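AP endonuclease, family protein 2 (Mycobacterium smegmatis, PDB 5TNV) binds magnesium in a xylose isomerase-like TIM barrel and may act as a metal-dependent endonuclease. Local coordinates at residues W54-L58 and A74-L78; L120-H124 and E178-H182; E193-D197 and N226-R232. All blocks are in the same frame, centred on the assembly; numbering follows the deposited sequence.

Contact 1 of 3, residues W54-L58 and A74-L78; sequences WAKQL and AWVPL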
loop_
_atom_site.group_PDB
_atom_site.type_symbol
_atom_site.label_atom_id
_atom_site.label_comp_id
_atom_site.label_asym_id
_atom_site.label_seq_id
_atom_site.Cartn_x
_atom_site.Cartn_y
_atom_site.Cartn_z
ATOM N N TRP A 54 -6.843 -16.013 26.343
ATOM C CA TRP A 54 -7.617 -14.881 25.842
ATOM C C TRP A 54 -6.844 -13.604 26.090
ATOM O O TRP A 54 -6.791 -12.715 25.240
ATOM C CB TRP A 54 -8.944 -14.812 26.559
ATOM C CG TRP A 54 -9.852 -16.007 26.426
ATOM C CD1 TRP A 54 -9.833 -16.979 25.496
ATOM C CD2 TRP A 54 -10.931 -16.328 27.300
ATOM N NE1 TRP A 54 -10.837 -17.881 25.709
ATOM C CE2 TRP A 54 -11.531 -17.519 26.824
ATOM C CE3 TRP A 54 -11.461 -15.762 28.461
ATOM C CZ2 TRP A 54 -12.624 -18.119 27.446
ATOM C CZ3 TRP A 54 -12.540 -16.355 29.067
ATOM C CH2 TRP A 54 -13.111 -17.520 28.580
ATOM N N ALA A 55 -6.261 -13.472 27.265
ATOM C CA ALA A 55 -5.548 -12.251 27.639
ATOM C C ALA A 55 -4.414 -11.955 26.683
ATOM O O ALA A 55 -4.184 -10.807 26.328
ATOM C CB ALA A 55 -4.999 -12.350 29.057
ATOM N N LYS A 56 -3.652 -12.958 26.271
ATOM C CA LYS A 56 -2.523 -12.727 25.373
ATOM C C LYS A 56 -2.991 -12.297 23.986
ATOM O O LYS A 56 -2.281 -11.546 23.309
ATOM C CB LYS A 56 -1.619 -13.932 25.347
ATOM C CG LYS A 56 -0.784 -14.087 26.634
ATOM C CD LYS A 56 0.581 -14.752 26.412
ATOM C CE LYS A 56 1.230 -15.218 27.712
ATOM N NZ LYS A 56 1.664 -16.646 27.669
ATOM N N GLN A 57 -4.145 -12.768 23.537
ATOM C CA GLN A 57 -4.706 -12.313 22.247
ATOM C C GLN A 57 -5.154 -10.863 22.381
ATOM O O GLN A 57 -4.785 -10.021 21.534
ATOM C CB GLN A 57 -5.860 -13.229 21.830
ATOM C CG GLN A 57 -5.425 -14.627 21.529
ATOM C CD GLN A 57 -6.598 -15.544 21.246
ATOM O OE1 GLN A 57 -7.591 -15.551 21.988
ATOM N NE2 GLN A 57 -6.502 -16.299 20.152
ATOM N N LEU A 58 -5.896 -10.549 23.425
ATOM C CA LEU A 58 -6.346 -9.188 23.702
ATOM C C LEU A 58 -5.137 -8.231 23.806
ATOM O O LEU A 58 -5.172 -7.101 23.324
ATOM C CB LEU A 58 -7.155 -9.172 24.958
ATOM C CG LEU A 58 -8.546 -9.781 24.852
ATOM C CD1 LEU A 58 -9.085 -10.123 26.235
ATOM C CD2 LEU A 58 -9.505 -8.848 24.078
ATOM N N ALA A 74 -17.026 -15.234 16.170
ATOM C CA ALA A 74 -16.080 -16.158 15.524
ATOM C C ALA A 74 -14.814 -16.381 16.345
ATOM O O ALA A 74 -13.910 -17.098 15.876
ATOM C CB ALA A 74 -15.763 -15.600 14.138
ATOM N N TRP A 75 -14.756 -15.793 17.521
ATOM C CA TRP A 75 -13.631 -15.866 18.465
ATOM C C TRP A 75 -14.225 -16.500 19.731
ATOM O O TRP A 75 -14.879 -17.568 19.655
ATOM C CB TRP A 75 -12.943 -14.512 18.587
ATOM C CG TRP A 75 -11.855 -14.417 19.607
ATOM C CD1 TRP A 75 -10.732 -15.177 19.695
ATOM C CD2 TRP A 75 -11.806 -13.520 20.702
ATOM N NE1 TRP A 75 -9.979 -14.808 20.775
ATOM C CE2 TRP A 75 -10.623 -13.789 21.417
ATOM C CE3 TRP A 75 -12.633 -12.484 21.188
ATOM C CZ2 TRP A 75 -10.260 -13.088 22.574
ATOM C CZ3 TRP A 75 -12.285 -11.801 22.322
ATOM C CH2 TRP A 75 -11.100 -12.099 23.006
ATOM N N VAL A 76 -14.046 -15.939 20.919
ATOM C CA VAL A 76 -14.681 -16.456 22.133
ATOM C C VAL A 76 -16.201 -16.284 21.998
ATOM O O VAL A 76 -16.649 -15.140 21.813
ATOM C CB VAL A 76 -14.147 -15.718 23.368
ATOM C CG1 VAL A 76 -14.902 -16.157 24.605
ATOM C CG2 VAL A 76 -12.644 -15.883 23.546
ATOM N N PRO A 77 -16.978 -17.351 22.080
ATOM C CA PRO A 77 -18.420 -17.246 21.836
ATOM C C PRO A 77 -19.139 -16.831 23.088
ATOM O O PRO A 77 -19.570 -17.702 23.903
ATOM C CB PRO A 77 -18.793 -18.630 21.376
ATOM C CG PRO A 77 -17.853 -19.528 22.158
ATOM C CD PRO A 77 -16.581 -18.752 22.200
ATOM N N LEU A 78 -19.327 -15.546 23.273
ATOM C CA LEU A 78 -19.912 -15.035 24.512
ATOM C C LEU A 78 -21.318 -15.584 24.761
ATOM O O LEU A 78 -21.671 -15.813 25.917
ATOM C CB LEU A 78 -19.925 -13.503 24.533
ATOM C CG LEU A 78 -18.554 -12.841 24.462
ATOM C CD1 LEU A 78 -18.704 -11.329 24.448
ATOM C CD2 LEU A 78 -17.624 -13.240 25.592
#
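W75 meets the helical segment 54-58 with the edge of its indole, and the ring nitrogen does the gripping: W75 NE1 gives its hydrogen to Q57 OE1 at 2.8 Å, along a nearly straight path of 161°. The acceptor lies in the indole plane, whereas OE1 is approached from well above the plane of the Q57 amide rather than along a lone pair. Q57 reaches this point on a chain that is extended beyond CG (chi2 175°). Further round the same indole, CH2 rests against L58 CD2 at 3.8 Å. V76, next in the chain, turns to the other tryptophan. Its CG2 methyl sits over one face of the W54 five-membered ring, 3.6 Å from the centroid, in a CH-pi contact, while the same methyl also lies 3.6 Å above the plane of the W75 ring. The methyl thus occupies the corner formed by the two indoles and touches a face of each. The polar edge of W54 is spoken for by I46, whose carbonyl accepts from NE1. In the barrel, the contact ties helix 51-63 to the loop that leaves strand 68-70, and R85 of helix 83-95 touches W54.

Contact 2 of 3, residues L120-H124 and E178-H182; sequences LADAH and ELGDH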
loop_
_atom_site.group_PDB
_atom_site.type_symbol
_atom_site.label_atom_id
_atom_site.label_comp_id
_atom_site.label_asym_id
_atom_site.label_seq_id
_atom_site.Cartn_x
_atom_site.Cartn_y
_atom_site.Cartn_z
ATOM N N LEU A 120 -30.911 -16.847 15.940
ATOM C CA LEU A 120 -31.819 -15.848 16.508
ATOM C C LEU A 120 -31.701 -15.823 18.015
ATOM O O LEU A 120 -31.644 -14.741 18.636
ATOM C CB LEU A 120 -33.236 -16.165 16.029
ATOM C CG LEU A 120 -34.342 -15.234 16.554
ATOM C CD1 LEU A 120 -34.207 -13.829 16.017
ATOM C CD2 LEU A 120 -35.717 -15.800 16.179
ATOM N N ALA A 121 -31.714 -17.024 18.636
ATOM C CA ALA A 121 -31.608 -17.104 20.088
ATOM C C ALA A 121 -30.262 -16.522 20.593
ATOM O O ALA A 121 -30.198 -15.807 21.615
ATOM C CB ALA A 121 -31.789 -18.520 20.585
ATOM N N ASP A 122 -29.171 -16.828 19.888
ATOM C CA ASP A 122 -27.871 -16.275 20.234
ATOM C C ASP A 122 -27.850 -14.774 20.078
ATOM O O ASP A 122 -27.237 -14.067 20.897
ATOM C CB ASP A 122 -26.774 -16.981 19.403
ATOM C CG ASP A 122 -26.518 -18.403 19.816
ATOM O OD1 ASP A 122 -26.895 -18.808 20.922
ATOM O OD2 ASP A 122 -25.892 -19.115 18.994
ATOM N N ALA A 123 -28.490 -14.229 19.048
ATOM C CA ALA A 123 -28.577 -12.780 18.872
ATOM C C ALA A 123 -29.269 -12.138 20.083
ATOM O O ALA A 123 -28.812 -11.123 20.604
ATOM C CB ALA A 123 -29.243 -12.447 17.582
ATOM N N HIS A 124 -30.390 -12.743 20.523
ATOM C CA HIS A 124 -31.046 -12.228 21.737
ATOM C C HIS A 124 -30.131 -12.260 22.949
ATOM O O HIS A 124 -30.097 -11.317 23.747
ATOM C CB HIS A 124 -32.327 -13.029 21.994
ATOM C CG HIS A 124 -33.499 -12.635 21.194
ATOM N ND1 HIS A 124 -34.096 -11.407 21.332
ATOM C CD2 HIS A 124 -34.231 -13.367 20.282
ATOM C CE1 HIS A 124 -35.162 -11.384 20.526
ATOM N NE2 HIS A 124 -35.250 -12.545 19.898
ATOM N N GLU A 178 -38.066 -8.408 15.613
ATOM C CA GLU A 178 -38.053 -9.032 16.940
ATOM C C GLU A 178 -36.782 -8.671 17.687
ATOM O O GLU A 178 -36.778 -8.314 18.882
ATOM C CB GLU A 178 -38.179 -10.554 16.782
ATOM C CG GLU A 178 -38.196 -11.374 18.010
ATOM C CD GLU A 178 -38.207 -12.880 17.714
ATOM O OE1 GLU A 178 -38.838 -13.305 16.682
ATOM O OE2 GLU A 178 -37.519 -13.446 18.592
ATOM N N LEU A 179 -35.625 -8.767 17.001
ATOM C CA LEU A 179 -34.374 -8.339 17.609
ATOM C C LEU A 179 -34.348 -6.864 17.907
ATOM O O LEU A 179 -33.878 -6.443 18.978
ATOM C CB LEU A 179 -33.178 -8.761 16.724
ATOM C CG LEU A 179 -32.949 -10.278 16.627
ATOM C CD1 LEU A 179 -31.885 -10.551 15.538
ATOM C CD2 LEU A 179 -32.525 -10.868 17.954
ATOM N N GLY A 180 -34.865 -6.054 16.985
ATOM C CA GLY A 180 -34.921 -4.629 17.240
ATOM C C GLY A 180 -35.752 -4.257 18.471
ATOM O O GLY A 180 -35.369 -3.340 19.222
ATOM N N ASP A 181 -36.889 -4.928 18.695
ATOM C CA ASP A 181 -37.663 -4.669 19.911
ATOM C C ASP A 181 -36.823 -4.887 21.158
ATOM O O ASP A 181 -36.855 -4.089 22.116
ATOM C CB ASP A 181 -38.924 -5.513 19.963
ATOM C CG ASP A 181 -39.986 -5.234 18.954
ATOM O OD1 ASP A 181 -39.995 -4.132 18.391
ATOM O OD2 ASP A 181 -40.830 -6.122 18.757
ATOM N N HIS A 182 -36.071 -5.981 21.172
ATOM C CA HIS A 182 -35.222 -6.344 22.330
ATOM C C HIS A 182 -34.098 -5.328 22.500
ATOM O O HIS A 182 -33.816 -4.883 23.613
ATOM C CB HIS A 182 -34.790 -7.790 22.205
ATOM C CG HIS A 182 -34.106 -8.364 23.396
ATOM N ND1 HIS A 182 -33.599 -9.639 23.340
ATOM C CD2 HIS A 182 -33.864 -7.883 24.637
ATOM C CE1 HIS A 182 -33.060 -9.885 24.546
ATOM N NE2 HIS A 182 -33.208 -8.856 25.327
#
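Two histidine torsions bring the rings of H124 and H182 together: H124 holds CG beside its backbone N (chi1 -80°), and H182 swings CG to the far side of its own N (chi1 -171°), toward helix 116-133. The two ND1 atoms then meet 2.7 Å apart in a hydrogen bond in which either ring could be the donor. The rings approach rim to rim, their planes inclined at 31°. On the other edge of H124, NE2 donates to E178 OE2 at 2.8 Å, meeting the carboxylate on its anti side and somewhat out of its plane; the E178 chain is extended to get there. Beneath this polar row, L179 supplies the apolar floor. Its CD2 stands over the centre of the H124 ring, 3.6 Å from the centroid and almost on the ring normal, and also touches A123 CB at 3.7 Å. L120 CD1 closes against L179 CG at 3.8 Å. The segments belong to helices 116-133 and 169-185, which run nearly parallel here, their axes 10.5 Å apart at closest approach. D128 is hydrogen-bonded to H182 NE2, so the series runs E178, H124, H182, D128. If H182 NE2 is the donor to D128, the central bond needs another proton on one ND1, consistent with one histidine of the pair being cationic between two carboxylates.

Contact 3 of 3, residues E193-D197 and N226-R232; sequences EMYED and NLVRLHR
The magnesium site at the mouth of the barrel is where this contact begins: E193, at the end of strand 189-193, binds the metal through OE2, and D223 and H252 complete the set of protein ligands. Just beyond it, N226 reaches back to the same loop, its ND2 donating to M194 O at 2.9 Å in the carbonyl plane. The other end of that amide, OD1, is held by K254, so the group is fixed from both ends, and E193 OE1, the other carboxylate oxygen, is hydrogen-bonded by N139.

In a TIM barrel the loops that follow the strands shape the active site, and here the loop after strand 189-193 lies against the short helix 225-228 that follows the neighbouring strand 218-221. E196 is central to this union. Its CG lies between backbone N and carbonyl carbon (chi1 56°) and the chain bends at chi2, which brings the carboxylate over the face of the Y195 ring, with OE1 3.6 Å above its centre. R229 NH2 forms a salt bridge to E196 OE2 at 2.8 Å, using the syn lone pair, although the two flat groups stand at 79°. On the apolar side, E196 CB touches L230 CD1 at 3.7 Å.

A second bridge lies at the outer end. R232 NH2 meets D197 OD1 at 3.1 Å on the syn side, the two planes inclined at 30°. L230 CD1 sits over the face of that guanidinium, 3.6 Å above it, and a water accepts from D197 N at 2.9 Å and, weakly, from R232 NH1. Nearby, H231 ND1 is hydrogen-bonded to D261 of the second subunit.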
loop_
_atom_site.group_PDB
_atom_site.type_symbol
_atom_site.label_atom_id
_atom_site.label_comp_id
_atom_site.label_asym_id
_atom_site.label_seq_id
_atom_site.Cartn_x
_atom_site.Cartn_y
_atom_site.Cartn_z
ATOM N N GLU A 193 -25.661 -5.756 8.464
ATOM C CA GLU A 193 -24.426 -5.655 7.688
ATOM C C GLU A 193 -24.656 -5.928 6.209
ATOM O O GLU A 193 -24.980 -7.060 5.803
ATOM C CB GLU A 193 -23.387 -6.628 8.279
ATOM C CG GLU A 193 -22.054 -6.565 7.600
ATOM C CD GLU A 193 -21.030 -7.491 8.263
ATOM O OE1 GLU A 193 -21.281 -7.981 9.377
ATOM O OE2 GLU A 193 -19.932 -7.688 7.649
ATOM N N MET A 194 -24.414 -4.908 5.391
ATOM C CA MET A 194 -24.481 -5.094 3.945
ATOM C C MET A 194 -23.414 -6.067 3.495
ATOM O O MET A 194 -22.252 -5.962 3.902
ATOM C CB MET A 194 -24.334 -3.745 3.237
ATOM C CG MET A 194 -25.503 -2.816 3.496
ATOM S SD MET A 194 -25.422 -1.225 2.683
ATOM C CE MET A 194 -25.377 -1.741 0.952
ATOM N N TYR A 195 -23.796 -6.990 2.620
ATOM C CA TYR A 195 -22.935 -8.097 2.178
ATOM C C TYR A 195 -23.534 -8.593 0.861
ATOM O O TYR A 195 -24.761 -8.688 0.718
ATOM C CB TYR A 195 -22.815 -9.167 3.247
ATOM C CG TYR A 195 -21.886 -10.322 2.911
ATOM C CD1 TYR A 195 -22.316 -11.348 2.063
ATOM C CD2 TYR A 195 -20.607 -10.397 3.410
ATOM C CE1 TYR A 195 -21.506 -12.402 1.718
ATOM C CE2 TYR A 195 -19.784 -11.479 3.112
ATOM C CZ TYR A 195 -20.220 -12.452 2.275
ATOM O OH TYR A 195 -19.399 -13.539 2.000
ATOM N N GLU A 196 -22.684 -8.947 -0.068
ATOM C CA GLU A 196 -23.077 -9.379 -1.408
ATOM C C GLU A 196 -23.974 -10.606 -1.391
ATOM O O GLU A 196 -23.854 -11.541 -0.593
ATOM C CB GLU A 196 -21.812 -9.640 -2.235
ATOM C CG GLU A 196 -20.819 -10.633 -1.658
ATOM C CD GLU A 196 -19.775 -10.075 -0.715
ATOM O OE1 GLU A 196 -20.020 -9.079 -0.020
ATOM O OE2 GLU A 196 -18.641 -10.651 -0.642
ATOM N N ASP A 197 -24.891 -10.595 -2.353
ATOM C CA ASP A 197 -25.735 -11.762 -2.650
ATOM C C ASP A 197 -26.746 -12.027 -1.550
ATOM O O ASP A 197 -27.274 -13.150 -1.458
ATOM C CB ASP A 197 -24.909 -12.999 -2.992
ATOM C CG ASP A 197 -23.860 -12.775 -4.062
ATOM O OD1 ASP A 197 -24.159 -12.054 -5.059
ATOM O OD2 ASP A 197 -22.729 -13.296 -3.900
ATOM N N ASN A 226 -17.150 -4.698 1.276
ATOM C CA ASN A 226 -17.617 -5.991 0.827
ATOM C C ASN A 226 -17.988 -5.980 -0.675
ATOM O O ASN A 226 -17.836 -6.986 -1.355
ATOM C CB ASN A 226 -18.824 -6.461 1.618
ATOM C CG ASN A 226 -18.515 -6.805 3.053
ATOM O OD1 ASN A 226 -17.347 -7.129 3.384
ATOM N ND2 ASN A 226 -19.511 -6.777 3.910
ATOM N N LEU A 227 -18.510 -4.863 -1.147
ATOM C CA LEU A 227 -18.912 -4.679 -2.531
ATOM C C LEU A 227 -17.804 -4.198 -3.406
ATOM O O LEU A 227 -17.660 -4.650 -4.577
ATOM C CB LEU A 227 -20.129 -3.755 -2.627
ATOM C CG LEU A 227 -21.360 -4.170 -1.803
ATOM C CD1 LEU A 227 -22.512 -3.244 -2.103
ATOM C CD2 LEU A 227 -21.725 -5.628 -2.003
ATOM N N VAL A 228 -16.977 -3.228 -2.956
ATOM C CA VAL A 228 -15.918 -2.641 -3.769
ATOM C C VAL A 228 -14.909 -3.693 -4.215
ATOM O O VAL A 228 -14.308 -3.569 -5.296
ATOM C CB VAL A 228 -15.265 -1.495 -2.970
ATOM C CG1 VAL A 228 -13.956 -1.019 -3.571
ATOM C CG2 VAL A 228 -16.248 -0.346 -2.766
ATOM N N ARG A 229 -14.699 -4.749 -3.428
ATOM C CA ARG A 229 -13.717 -5.795 -3.771
ATOM C C ARG A 229 -14.195 -6.664 -4.909
ATOM O O ARG A 229 -13.371 -7.434 -5.459
ATOM C CB ARG A 229 -13.456 -6.651 -2.537
ATOM C CG ARG A 229 -14.638 -7.549 -2.111
ATOM C CD ARG A 229 -14.510 -7.962 -0.680
ATOM N NE ARG A 229 -15.656 -8.740 -0.227
ATOM C CZ ARG A 229 -15.800 -9.156 1.027
ATOM N NH1 ARG A 229 -14.836 -8.976 1.916
ATOM N NH2 ARG A 229 -16.933 -9.786 1.367
ATOM N N LEU A 230 -15.480 -6.668 -5.269
ATOM C CA LEU A 230 -16.024 -7.689 -6.137
ATOM C C LEU A 230 -15.669 -7.447 -7.603
ATOM O O LEU A 230 -15.632 -6.316 -8.101
ATOM C CB LEU A 230 -17.537 -7.729 -6.006
ATOM C CG LEU A 230 -18.049 -8.053 -4.597
ATOM C CD1 LEU A 230 -19.566 -7.907 -4.541
ATOM C CD2 LEU A 230 -17.609 -9.431 -4.157
ATOM N N HIS A 231 -15.485 -8.556 -8.336
ATOM C CA HIS A 231 -15.168 -8.508 -9.755
ATOM C C HIS A 231 -16.439 -8.448 -10.589
ATOM O O HIS A 231 -16.729 -9.346 -11.400
ATOM C CB HIS A 231 -14.262 -9.697 -10.116
ATOM C CG HIS A 231 -12.982 -9.755 -9.386
ATOM N ND1 HIS A 231 -11.875 -10.382 -9.945
ATOM C CD2 HIS A 231 -12.567 -9.321 -8.171
ATOM C CE1 HIS A 231 -10.859 -10.331 -9.106
ATOM N NE2 HIS A 231 -11.264 -9.692 -8.025
ATOM N N ARG A 232 -17.201 -7.386 -10.381
ATOM C CA ARG A 232 -18.487 -7.180 -11.028
ATOM C C ARG A 232 -18.688 -5.676 -11.121
ATOM O O ARG A 232 -18.071 -4.923 -10.331
ATOM C CB ARG A 232 -19.647 -7.849 -10.269
ATOM C CG ARG A 232 -20.000 -7.173 -8.999
ATOM C CD ARG A 232 -21.217 -7.719 -8.289
ATOM N NE ARG A 232 -21.024 -9.047 -7.722
ATOM C CZ ARG A 232 -21.946 -9.505 -6.883
ATOM N NH1 ARG A 232 -23.069 -8.898 -6.518
ATOM N NH2 ARG A 232 -21.730 -10.699 -6.363
HETATM O O HOH W 1 -25.032 -8.345 -4.206
#

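How the contacts relate
The three contacts follow one another along the chain, each closing before the next opens, and none touches another. Contact 3 alone contains a metal ligand, E193, whose nearest side-chain atom is about 2 Å from the magnesium ion. Contact 2 joins two outer helices, yet the side chain of its L179 lies about 12 Å from that of E193; the centres of contacts 2 and 3 are 26 Å apart. Contact 1 is away from the metal site and on the opposite side of the chain's centre from contact 3; their centres are 27 Å apart. Contacts 1 and 2 are the nearer neighbours, with centres 23 Å apart and nearest atoms about 7 Å apart.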